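Side-chain contact in protein kinase A regulatory subunit, putative (Trypanosoma cruzi, PDB 6FTF), which probably regulates a cAMP-independent protein kinase through two cyclic nucleotide-binding domains, each of which holds the nucleoside analogue 7-cyano-7-deazainosine: residues K38-N43 and V56-M61. Numbering follows the deposited sequence. Where two conformers were deposited one is given.
Sequences KLLTHN and VVAGAM
With chi1 at -61°, Leu40 sets CG anti to its carbonyl carbon and directs CD1 at helix 51-60, while CD2 faces Met61; Met61, whose CG takes the same course, bends at chi3 (-97°) and turns CE toward the fork of Leu40. The two side chains therefore confront each other tip to tip. In the conformer described, Met61 CE lies 3.2 Å from Leu40 CD1 and 3.5 Å from Leu40 CD2, closer than relaxed methyl-methyl contacts; since Met61 was deposited in two conformers, that shortness is doubtful evidence of strain. Met61 SD stands farther back, 4.1 Å from Leu40 CD2. Leu40 CD1 also reaches the helix wall itself, with Val57 CG1 at 4.0 Å and Ala58 CB at 4.1 Å. Leu40 CD1 lies 3.9 Å from Ala58 N as well, so the methyl rests against the backbone in addition to the alanine CB, while the CA atoms of Leu40 and Ala58 remain 7.8 Å apart.

Phe46 touches both Leu40 and Val57, and Leu136 packs on Val57 and Met61, so the contact joins helices 30-42 and 51-60 against strand 130-137, in one of the two beta sheets of the first cyclic nucleotide-binding domain. No hydrogen bond spans the two segments, and all four touching residues are buried: cohesion here is apolar, carried by dispersion and the exclusion of water.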
loop_
_atom_site.group_PDB
_atom_site.type_symbol
_atom_site.label_atom_id
_atom_site.label_comp_id
_atom_site.label_asym_id
_atom_site.label_seq_id
_atom_site.Cartn_x
_atom_site.Cartn_y
_atom_site.Cartn_z
ATOM N N LYS A 38 -10.793 3.475 8.726
ATOM C CA LYS A 38 -10.091 4.208 7.682
ATOM C C LYS A 38 -8.581 4.056 7.822
ATOM O O LYS A 38 -7.876 3.848 6.824
ATOM C CB LYS A 38 -10.507 5.672 7.700
ATOM C CG LYS A 38 -9.987 6.469 6.507
ATOM C CD LYS A 38 -10.501 7.902 6.535
ATOM C CE LYS A 38 -12.015 7.942 6.724
ATOM N NZ LYS A 38 -12.754 7.243 5.633
ATOM N N LEU A 39 -8.059 4.119 9.048
ATOM C CA LEU A 39 -6.633 3.874 9.224
ATOM C C LEU A 39 -6.265 2.479 8.733
ATOM O O LEU A 39 -5.255 2.296 8.041
ATOM C CB LEU A 39 -6.234 4.017 10.691
ATOM C CG LEU A 39 -6.343 5.422 11.300
ATOM C CD1 LEU A 39 -6.112 5.357 12.799
ATOM C CD2 LEU A 39 -5.352 6.374 10.673
ATOM N N LEU A 40 -7.058 1.480 9.091
ATOM C CA LEU A 40 -6.719 0.113 8.729
ATOM C C LEU A 40 -6.792 -0.117 7.228
ATOM O O LEU A 40 -5.948 -0.830 6.668
ATOM C CB LEU A 40 -7.650 -0.851 9.447
ATOM C CG LEU A 40 -7.631 -0.834 10.968
ATOM C CD1 LEU A 40 -8.620 -1.884 11.403
ATOM C CD2 LEU A 40 -6.226 -1.083 11.490
ATOM N N THR A 41 -7.794 0.447 6.557
ATOM C CA THR A 41 -7.951 0.173 5.135
ATOM C C THR A 41 -6.916 0.883 4.275
ATOM O O THR A 41 -6.795 0.554 3.083
ATOM C CB THR A 41 -9.358 0.493 4.641
ATOM O OG1 THR A 41 -9.627 1.872 4.836
ATOM C CG2 THR A 41 -10.417 -0.356 5.352
ATOM N N HIS A 42 -6.169 1.831 4.823
ATOM C CA HIS A 42 -5.087 2.456 4.080
ATOM C C HIS A 42 -3.714 1.978 4.515
ATOM O O HIS A 42 -2.716 2.409 3.939
ATOM C CB HIS A 42 -5.179 3.982 4.190
ATOM C CG HIS A 42 -6.366 4.538 3.478
ATOM N ND1 HIS A 42 -7.633 4.527 4.022
ATOM C CD2 HIS A 42 -6.495 5.065 2.238
ATOM C CE1 HIS A 42 -8.485 5.050 3.158
ATOM N NE2 HIS A 42 -7.820 5.387 2.068
ATOM N N ASN A 43 -3.633 1.084 5.488
ATOM C CA ASN A 43 -2.362 0.566 5.970
ATOM C C ASN A 43 -2.126 -0.823 5.401
ATOM O O ASN A 43 -2.986 -1.700 5.504
ATOM C CB ASN A 43 -2.349 0.530 7.500
ATOM C CG ASN A 43 -1.021 0.077 8.045
ATOM O OD1 ASN A 43 -0.651 -1.087 7.909
ATOM N ND2 ASN A 43 -0.289 0.982 8.679
ATOM N N VAL A 56 -13.683 -6.275 13.014
ATOM C CA VAL A 56 -13.291 -7.042 14.198
ATOM C C VAL A 56 -11.981 -6.511 14.759
ATOM O O VAL A 56 -11.833 -6.303 15.970
ATOM C CB VAL A 56 -13.187 -8.547 13.871
ATOM C CG1 VAL A 56 -12.579 -9.318 15.027
ATOM C CG2 VAL A 56 -14.550 -9.126 13.521
ATOM N N VAL A 57 -10.993 -6.319 13.888
ATOM C CA VAL A 57 -9.696 -5.821 14.322
ATOM C C VAL A 57 -9.855 -4.448 14.963
ATOM O O VAL A 57 -9.308 -4.180 16.038
ATOM C CB VAL A 57 -8.715 -5.808 13.135
ATOM C CG1 VAL A 57 -7.441 -5.080 13.495
ATOM C CG2 VAL A 57 -8.386 -7.236 12.697
ATOM N N ALA A 58 -10.617 -3.560 14.325
ATOM C CA ALA A 58 -10.877 -2.241 14.894
ATOM C C ALA A 58 -11.487 -2.340 16.280
ATOM O O ALA A 58 -11.078 -1.621 17.208
ATOM C CB ALA A 58 -11.737 -1.400 13.954
ATOM N N GLY A 59 -12.457 -3.226 16.452
ATOM C CA GLY A 59 -13.070 -3.413 17.751
ATOM C C GLY A 59 -12.097 -3.856 18.816
ATOM O O GLY A 59 -12.287 -3.557 19.996
ATOM N N ALA A 60 -11.053 -4.581 18.424
ATOM C CA ALA A 60 -10.082 -5.101 19.372
ATOM C C ALA A 60 -9.034 -4.073 19.774
ATOM O O ALA A 60 -8.263 -4.332 20.703
ATOM C CB ALA A 60 -9.353 -6.317 18.787
ATOM N N MET A 61 -9.009 -2.919 19.137
ATOM C CA MET A 61 -7.968 -1.945 19.400
ATOM C C MET A 61 -8.314 -1.036 20.566
ATOM O O MET A 61 -9.487 -0.815 20.907
ATOM C CB MET A 61 -7.704 -1.142 18.139
ATOM C CG MET A 61 -7.144 -2.021 17.031
ATOM S SD MET A 61 -6.665 -1.133 15.543
ATOM C CE MET A 61 -7.965 -1.284 14.492
#